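Local coordinates for type II restriction enzyme MspI (Moraxella sp., PDB 1YFI), which recognises the double-stranded DNA sequence 5'-CCGG-3' and cleaves it after the first cytosine, leaving terminal 5'-phosphates, at residues K8-F13 against K32-Y37; P115-H120 against D202-F207. One frame throughout, in Å; residues are numbered along the deposited sequence.

Interaction 1 of 2, residues K8-F13 against K32-Y37; sequences KLYDDF and KLYEKY
Phe13 lays a face of its ring over Leu33 CA, which stands 3.6 Å from the ring centroid and 15° off its normal, a CH-pi contact offset toward the rim; CB and CG of Leu33 continue along the ring beside Phe13 CD1. Lys32 reaches the same ring through its aliphatic part, CB lying 3.8 Å from Phe13 CE2. Leu33 holds CG opposite its backbone N (chi1 178°), and its two methyls part company: CD1 reaches Leu9 O and sits over a face of the Tyr10 ring, while CD2 lies over a face of Tyr34 in its own helix. The Leu33 and Tyr10 side chains cross at about a right angle. A leucine suits this position because its fork serves both tyrosines while the base of the side chain meets Phe13. These are two helices, 4-12 and 23-41, packed in a roughly antiparallel way, the short segments approaching to 10.0 Å between axes at an angle of 144°, with Leu9 nearest Leu33 in register. Leu9 packs beside it: CD1 rests 3.6 Å from Tyr37 CA, while CD2 lies against the methylene CD of Lys36, whose amine turns away to a salt bridge with Asp40. Tyr34 OH donates to Tyr10 OH at 2.7 Å, each hydroxyl meeting the other ring at its edge, and Tyr10 OH in turn bonds the carbonyl oxygen of Arg212.

Interaction 2 of 2, residues P115-H120 against D202-F207; sequences PLNIKH and DLLIRF. With nucleotides of chain A.
Asn117 and Lys119 turn their backbone N-H and C=O groups to the neighbouring strand, forming a parallel ladder: Asn117 O takes the amide of Ile205 at 2.7 Å (Ile205 N) and Lys119 N gives its own to Ile205 O, while Asn117 N pairs with Leu203 O and Lys119 O with Phe207 N. Asp202 N adds a last bond to Pro115 O. Side chains alternate between the sheet's two faces. On one, Leu116 CD2 meets Leu203 CD1 at 3.7 Å, Ile118 CG2 meets Ile205 CG2, and the same Ile118 methyl lies at the edge of the Phe207 ring, 3.7 Å from CE1. Helix 23-41 packs on this face through Ile38, against Ile205 and Phe207. The other face is mixed. There Leu204 CD2 packs on Asn117 CB, and Asn117 OD1 accepts a bond from a water that also receives one from Arg206 NH2; Asn117 ND2 bonds Lys97 O and Arg206 NH2 forms a salt bridge with Gly262. Lys119 runs beside Arg206, extended as far as CE and then bent, CD near OP2 of DG6 of chain A; NZ makes a long, weak ion pair with a DNA phosphate. His120, on the apolar face, swings CG between its backbone N and carbonyl carbon (chi1 83°), turning the ring edge to the phosphate: ND1 and the backbone N each donate to OP1 of DG6 of chain A at 2.7 Å. Asn117 and Lys119 fall where the (D/E)XK part of the PD-(D/E)XK motif would lie, and Asp99, whose OD2 accepts from Ile118 N, is probably its acidic residue. Two donors converging on OP1 would hold the backbone by its phosphate, a contact that probably does not read the base.

Interactions 1 and 2 come in series along the chain, the helix pair being complete before the strand pair begins, and their centres lie 16 Å apart. Helix 23-41 is the piece that links them: it joins helix 4-12 in interaction 1 and lies over one face of the five-stranded mixed sheet, where strands 111-121 and 203-210 run parallel. Phe207 and Ile118 are where they meet, the Phe207 ring packing against Tyr34 and Tyr37 and Ile118 CD1 against Glu35 CG. Helix 23-41 thus backs the apolar face of the strands, with helix 4-12 packed on that helix in turn, while interaction 2, near the centre of the chain, reaches the bound DNA directly.

Interaction 1 of 2, residues K8-F13 against K32-Y37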
loop_
_atom_site.group_PDB
_atom_site.type_symbol
_atom_site.label_atom_id
_atom_site.label_comp_id
_atom_site.label_asym_id
_atom_site.label_seq_id
_atom_site.Cartn_x
_atom_site.Cartn_y
_atom_site.Cartn_z
ATOM N N LYS E 8 16.572 -17.322 -6.504
ATOM C CA LYS E 8 16.279 -18.304 -5.474
ATOM C C LYS E 8 14.787 -18.321 -5.146
ATOM O O LYS E 8 14.186 -19.388 -4.992
ATOM C CB LYS E 8 17.088 -18.001 -4.213
ATOM C CG LYS E 8 16.667 -18.816 -3.000
ATOM C CD LYS E 8 17.351 -18.311 -1.742
ATOM C CE LYS E 8 16.438 -18.449 -0.529
ATOM N NZ LYS E 8 16.010 -19.867 -0.295
ATOM N N LEU E 9 14.186 -17.138 -5.048
ATOM C CA LEU E 9 12.762 -17.042 -4.742
ATOM C C LEU E 9 11.867 -17.471 -5.905
ATOM O O LEU E 9 10.881 -18.168 -5.692
ATOM C CB LEU E 9 12.402 -15.621 -4.309
ATOM C CG LEU E 9 13.129 -15.134 -3.056
ATOM C CD1 LEU E 9 12.765 -13.684 -2.788
ATOM C CD2 LEU E 9 12.768 -16.006 -1.881
ATOM N N TYR E 10 12.192 -17.069 -7.131
ATOM C CA TYR E 10 11.354 -17.479 -8.246
ATOM C C TYR E 10 11.361 -18.990 -8.345
ATOM O O TYR E 10 10.361 -19.603 -8.705
ATOM C CB TYR E 10 11.827 -16.858 -9.556
ATOM C CG TYR E 10 11.206 -15.507 -9.828
ATOM C CD1 TYR E 10 11.521 -14.400 -9.034
ATOM C CD2 TYR E 10 10.281 -15.340 -10.863
ATOM C CE1 TYR E 10 10.933 -13.162 -9.263
ATOM C CE2 TYR E 10 9.685 -14.107 -11.098
ATOM C CZ TYR E 10 10.013 -13.023 -10.295
ATOM O OH TYR E 10 9.411 -11.805 -10.520
ATOM N N ASP E 11 12.494 -19.588 -8.007
ATOM C CA ASP E 11 12.633 -21.037 -8.031
ATOM C C ASP E 11 11.827 -21.630 -6.870
ATOM O O ASP E 11 11.113 -22.625 -7.037
ATOM C CB ASP E 11 14.119 -21.411 -7.918
ATOM C CG ASP E 11 14.337 -22.892 -7.646
ATOM O OD1 ASP E 11 13.933 -23.729 -8.487
ATOM O OD2 ASP E 11 14.917 -23.220 -6.585
ATOM N N ASP E 12 11.930 -21.005 -5.699
ATOM C CA ASP E 12 11.205 -21.466 -4.518
ATOM C C ASP E 12 9.700 -21.423 -4.738
ATOM O O ASP E 12 8.974 -22.326 -4.326
ATOM C CB ASP E 12 11.554 -20.612 -3.296
ATOM C CG ASP E 12 12.939 -20.894 -2.767
ATOM O OD1 ASP E 12 13.307 -22.083 -2.706
ATOM O OD2 ASP E 12 13.653 -19.936 -2.404
ATOM N N PHE E 13 9.229 -20.366 -5.381
ATOM C CA PHE E 13 7.805 -20.231 -5.640
ATOM C C PHE E 13 7.408 -20.900 -6.951
ATOM O O PHE E 13 6.269 -20.766 -7.399
ATOM C CB PHE E 13 7.402 -18.750 -5.647
ATOM C CG PHE E 13 7.438 -18.114 -4.289
ATOM C CD1 PHE E 13 8.638 -17.710 -3.726
ATOM C CD2 PHE E 13 6.268 -17.963 -3.547
ATOM C CE1 PHE E 13 8.679 -17.165 -2.435
ATOM C CE2 PHE E 13 6.296 -17.419 -2.254
ATOM C CZ PHE E 13 7.510 -17.019 -1.699
ATOM N N LYS E 32 3.089 -13.162 -2.948
ATOM C CA LYS E 32 3.721 -13.803 -1.811
ATOM C C LYS E 32 5.228 -13.824 -1.978
ATOM O O LYS E 32 5.969 -13.718 -1.000
ATOM C CB LYS E 32 3.211 -15.238 -1.650
ATOM C CG LYS E 32 1.894 -15.381 -0.878
ATOM C CD LYS E 32 2.034 -15.079 0.634
ATOM C CE LYS E 32 2.009 -13.576 0.949
ATOM N NZ LYS E 32 1.980 -13.278 2.421
ATOM N N LEU E 33 5.691 -13.969 -3.218
ATOM C CA LEU E 33 7.126 -14.006 -3.466
ATOM C C LEU E 33 7.770 -12.666 -3.125
ATOM O O LEU E 33 8.803 -12.618 -2.465
ATOM C CB LEU E 33 7.419 -14.378 -4.926
ATOM C CG LEU E 33 8.895 -14.399 -5.342
ATOM C CD1 LEU E 33 9.078 -15.288 -6.559
ATOM C CD2 LEU E 33 9.373 -12.984 -5.623
ATOM N N TYR E 34 7.150 -11.576 -3.558
ATOM C CA TYR E 34 7.716 -10.272 -3.285
ATOM C C TYR E 34 7.655 -9.826 -1.830
ATOM O O TYR E 34 8.340 -8.878 -1.437
ATOM C CB TYR E 34 7.106 -9.228 -4.229
ATOM C CG TYR E 34 7.815 -9.267 -5.561
ATOM C CD1 TYR E 34 7.429 -10.159 -6.556
ATOM C CD2 TYR E 34 8.957 -8.501 -5.776
ATOM C CE1 TYR E 34 8.167 -10.293 -7.728
ATOM C CE2 TYR E 34 9.700 -8.624 -6.936
ATOM C CZ TYR E 34 9.305 -9.521 -7.911
ATOM O OH TYR E 34 10.047 -9.638 -9.064
ATOM N N GLU E 35 6.849 -10.504 -1.020
ATOM C CA GLU E 35 6.790 -10.147 0.390
ATOM C C GLU E 35 8.020 -10.816 0.991
ATOM O O GLU E 35 8.682 -10.259 1.863
ATOM C CB GLU E 35 5.520 -10.685 1.060
ATOM C CG GLU E 35 5.446 -10.353 2.548
ATOM C CD GLU E 35 4.291 -11.021 3.285
ATOM O OE1 GLU E 35 3.120 -10.668 3.033
ATOM O OE2 GLU E 35 4.556 -11.904 4.129
ATOM N N LYS E 36 8.332 -12.010 0.485
ATOM C CA LYS E 36 9.487 -12.767 0.971
ATOM C C LYS E 36 10.770 -12.014 0.665
ATOM O O LYS E 36 11.697 -12.001 1.474
ATOM C CB LYS E 36 9.542 -14.145 0.309
ATOM C CG LYS E 36 9.761 -15.298 1.272
ATOM C CD LYS E 36 11.220 -15.539 1.609
ATOM C CE LYS E 36 11.364 -16.806 2.460
ATOM N NZ LYS E 36 12.773 -17.281 2.564
ATOM N N TYR E 37 10.800 -11.393 -0.514
ATOM C CA TYR E 37 11.951 -10.635 -0.975
ATOM C C TYR E 37 12.304 -9.583 0.078
ATOM O O TYR E 37 13.441 -9.534 0.554
ATOM C CB TYR E 37 11.614 -9.997 -2.323
ATOM C CG TYR E 37 12.778 -9.436 -3.110
ATOM C CD1 TYR E 37 14.050 -9.998 -3.029
ATOM C CD2 TYR E 37 12.581 -8.389 -4.001
ATOM C CE1 TYR E 37 15.092 -9.525 -3.824
ATOM C CE2 TYR E 37 13.611 -7.914 -4.798
ATOM C CZ TYR E 37 14.859 -8.480 -4.706
ATOM O OH TYR E 37 15.874 -7.982 -5.493
#

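Interaction 2 of 2, residues P115-H120 against D202-F207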
loop_
_atom_site.group_PDB
_atom_site.type_symbol
_atom_site.label_atom_id
_atom_site.label_comp_id
_atom_site.label_asym_id
_atom_site.label_seq_id
_atom_site.Cartn_x
_atom_site.Cartn_y
_atom_site.Cartn_z
ATOM N N PRO E 115 5.548 -1.414 10.454
ATOM C CA PRO E 115 4.607 -2.282 9.744
ATOM C C PRO E 115 4.609 -1.901 8.261
ATOM O O PRO E 115 4.636 -0.719 7.919
ATOM C CB PRO E 115 3.289 -1.971 10.430
ATOM C CG PRO E 115 3.426 -0.512 10.717
ATOM C CD PRO E 115 4.829 -0.403 11.253
ATOM N N LEU E 116 4.581 -2.895 7.384
ATOM C CA LEU E 116 4.601 -2.627 5.956
ATOM C C LEU E 116 3.382 -3.138 5.224
ATOM O O LEU E 116 2.673 -4.024 5.698
ATOM C CB LEU E 116 5.809 -3.294 5.312
ATOM C CG LEU E 116 7.187 -3.115 5.937
ATOM C CD1 LEU E 116 8.087 -4.244 5.434
ATOM C CD2 LEU E 116 7.756 -1.734 5.601
ATOM N N ASN E 117 3.155 -2.553 4.054
ATOM C CA ASN E 117 2.092 -2.965 3.154
ATOM C C ASN E 117 2.859 -3.175 1.858
ATOM O O ASN E 117 3.551 -2.266 1.386
ATOM C CB ASN E 117 1.038 -1.883 2.967
ATOM C CG ASN E 117 -0.117 -2.363 2.116
ATOM O OD1 ASN E 117 -0.145 -2.157 0.909
ATOM N ND2 ASN E 117 -1.062 -3.040 2.739
ATOM N N ILE E 118 2.770 -4.377 1.302
ATOM C CA ILE E 118 3.503 -4.698 0.084
ATOM C C ILE E 118 2.588 -5.225 -1.020
ATOM O O ILE E 118 1.784 -6.124 -0.799
ATOM C CB ILE E 118 4.593 -5.777 0.367
ATOM C CG1 ILE E 118 5.262 -5.506 1.710
ATOM C CG2 ILE E 118 5.659 -5.774 -0.739
ATOM C CD1 ILE E 118 6.303 -6.540 2.081
ATOM N N LYS E 119 2.727 -4.666 -2.214
ATOM C CA LYS E 119 1.940 -5.106 -3.351
ATOM C C LYS E 119 2.855 -5.227 -4.572
ATOM O O LYS E 119 3.997 -4.767 -4.549
ATOM C CB LYS E 119 0.834 -4.102 -3.665
ATOM C CG LYS E 119 -0.161 -3.845 -2.554
ATOM C CD LYS E 119 -1.246 -2.890 -3.053
ATOM C CE LYS E 119 -2.328 -2.635 -2.016
ATOM N NZ LYS E 119 -3.030 -3.885 -1.604
ATOM N N HIS E 120 2.356 -5.877 -5.619
ATOM C CA HIS E 120 3.089 -5.998 -6.863
ATOM C C HIS E 120 2.057 -5.644 -7.931
ATOM O O HIS E 120 0.864 -5.904 -7.773
ATOM C CB HIS E 120 3.613 -7.414 -7.078
ATOM C CG HIS E 120 2.605 -8.353 -7.666
ATOM N ND1 HIS E 120 1.463 -8.737 -6.994
ATOM C CD2 HIS E 120 2.556 -8.962 -8.872
ATOM C CE1 HIS E 120 0.753 -9.540 -7.766
ATOM N NE2 HIS E 120 1.394 -9.693 -8.909
ATOM N N ASP E 202 3.196 1.728 7.981
ATOM C CA ASP E 202 3.957 2.977 7.978
ATOM C C ASP E 202 4.521 3.240 6.581
ATOM O O ASP E 202 4.588 4.390 6.132
ATOM C CB ASP E 202 5.096 2.940 8.983
ATOM C CG ASP E 202 4.609 3.010 10.401
ATOM O OD1 ASP E 202 3.450 3.439 10.608
ATOM O OD2 ASP E 202 5.391 2.649 11.312
ATOM N N LEU E 203 4.930 2.176 5.897
ATOM C CA LEU E 203 5.447 2.313 4.539
ATOM C C LEU E 203 4.593 1.509 3.570
ATOM O O LEU E 203 4.049 0.469 3.927
ATOM C CB LEU E 203 6.884 1.816 4.440
ATOM C CG LEU E 203 7.889 2.443 5.390
ATOM C CD1 LEU E 203 9.190 1.661 5.311
ATOM C CD2 LEU E 203 8.093 3.905 5.043
ATOM N N LEU E 204 4.470 2.012 2.348
ATOM C CA LEU E 204 3.727 1.329 1.301
ATOM C C LEU E 204 4.776 0.923 0.257
ATOM O O LEU E 204 5.375 1.775 -0.395
ATOM C CB LEU E 204 2.688 2.272 0.699
ATOM C CG LEU E 204 1.672 2.820 1.719
ATOM C CD1 LEU E 204 0.646 3.741 1.039
ATOM C CD2 LEU E 204 0.963 1.655 2.396
ATOM N N ILE E 205 5.028 -0.373 0.133
ATOM C CA ILE E 205 6.010 -0.861 -0.820
ATOM C C ILE E 205 5.314 -1.360 -2.080
ATOM O O ILE E 205 4.513 -2.296 -2.031
ATOM C CB ILE E 205 6.821 -2.031 -0.223
ATOM C CG1 ILE E 205 7.603 -1.558 1.001
ATOM C CG2 ILE E 205 7.749 -2.623 -1.277
ATOM C CD1 ILE E 205 8.313 -2.687 1.727
ATOM N N ARG E 206 5.619 -0.744 -3.217
ATOM C CA ARG E 206 5.006 -1.151 -4.485
ATOM C C ARG E 206 6.046 -1.645 -5.474
ATOM O O ARG E 206 6.865 -0.871 -5.970
ATOM C CB ARG E 206 4.249 0.003 -5.147
ATOM C CG ARG E 206 3.152 0.640 -4.328
ATOM C CD ARG E 206 2.022 -0.324 -4.032
ATOM N NE ARG E 206 0.937 0.365 -3.343
ATOM C CZ ARG E 206 0.113 1.230 -3.930
ATOM N NH1 ARG E 206 0.239 1.514 -5.226
ATOM N NH2 ARG E 206 -0.832 1.822 -3.210
ATOM N N PHE E 207 6.016 -2.941 -5.755
ATOM C CA PHE E 207 6.932 -3.514 -6.723
ATOM C C PHE E 207 6.325 -3.407 -8.110
ATOM O O PHE E 207 5.207 -3.851 -8.340
ATOM C CB PHE E 207 7.186 -4.988 -6.429
ATOM C CG PHE E 207 8.146 -5.227 -5.315
ATOM C CD1 PHE E 207 7.692 -5.536 -4.040
ATOM C CD2 PHE E 207 9.518 -5.155 -5.539
ATOM C CE1 PHE E 207 8.592 -5.774 -3.004
ATOM C CE2 PHE E 207 10.426 -5.394 -4.505
ATOM C CZ PHE E 207 9.960 -5.703 -3.238
ATOM P P DG A 6 -1.288 -7.345 -5.322
ATOM O OP1 DG A 6 0.177 -7.447 -5.052
ATOM O OP2 DG A 6 -2.025 -6.111 -4.932
ATOM O "O5'" DG A 6 -1.560 -7.636 -6.867
ATOM C "C5'" DG A 6 -2.431 -6.810 -7.637
ATOM C "C4'" DG A 6 -2.905 -7.565 -8.856
ATOM O "O4'" DG A 6 -4.197 -8.131 -8.522
ATOM C "C3'" DG A 6 -3.143 -6.673 -10.067
ATOM O "O3'" DG A 6 -2.199 -6.855 -11.089
ATOM C "C2'" DG A 6 -4.492 -7.083 -10.618
ATOM C "C1'" DG A 6 -5.134 -7.976 -9.576
ATOM N N9 DG A 6 -6.249 -7.185 -9.074
ATOM C C8 DG A 6 -6.266 -6.392 -7.957
ATOM N N7 DG A 6 -7.331 -5.641 -7.884
ATOM C C5 DG A 6 -8.081 -5.999 -8.994
ATOM C C6 DG A 6 -9.327 -5.505 -9.461
ATOM O O6 DG A 6 -10.043 -4.628 -8.968
ATOM N N1 DG A 6 -9.719 -6.137 -10.635
ATOM C C2 DG A 6 -9.007 -7.113 -11.277
ATOM N N2 DG A 6 -9.550 -7.593 -12.398
ATOM N N3 DG A 6 -7.849 -7.582 -10.853
ATOM C C4 DG A 6 -7.447 -6.980 -9.715
HETATM O O HOH W 1 -0.790 0.205 -0.814
#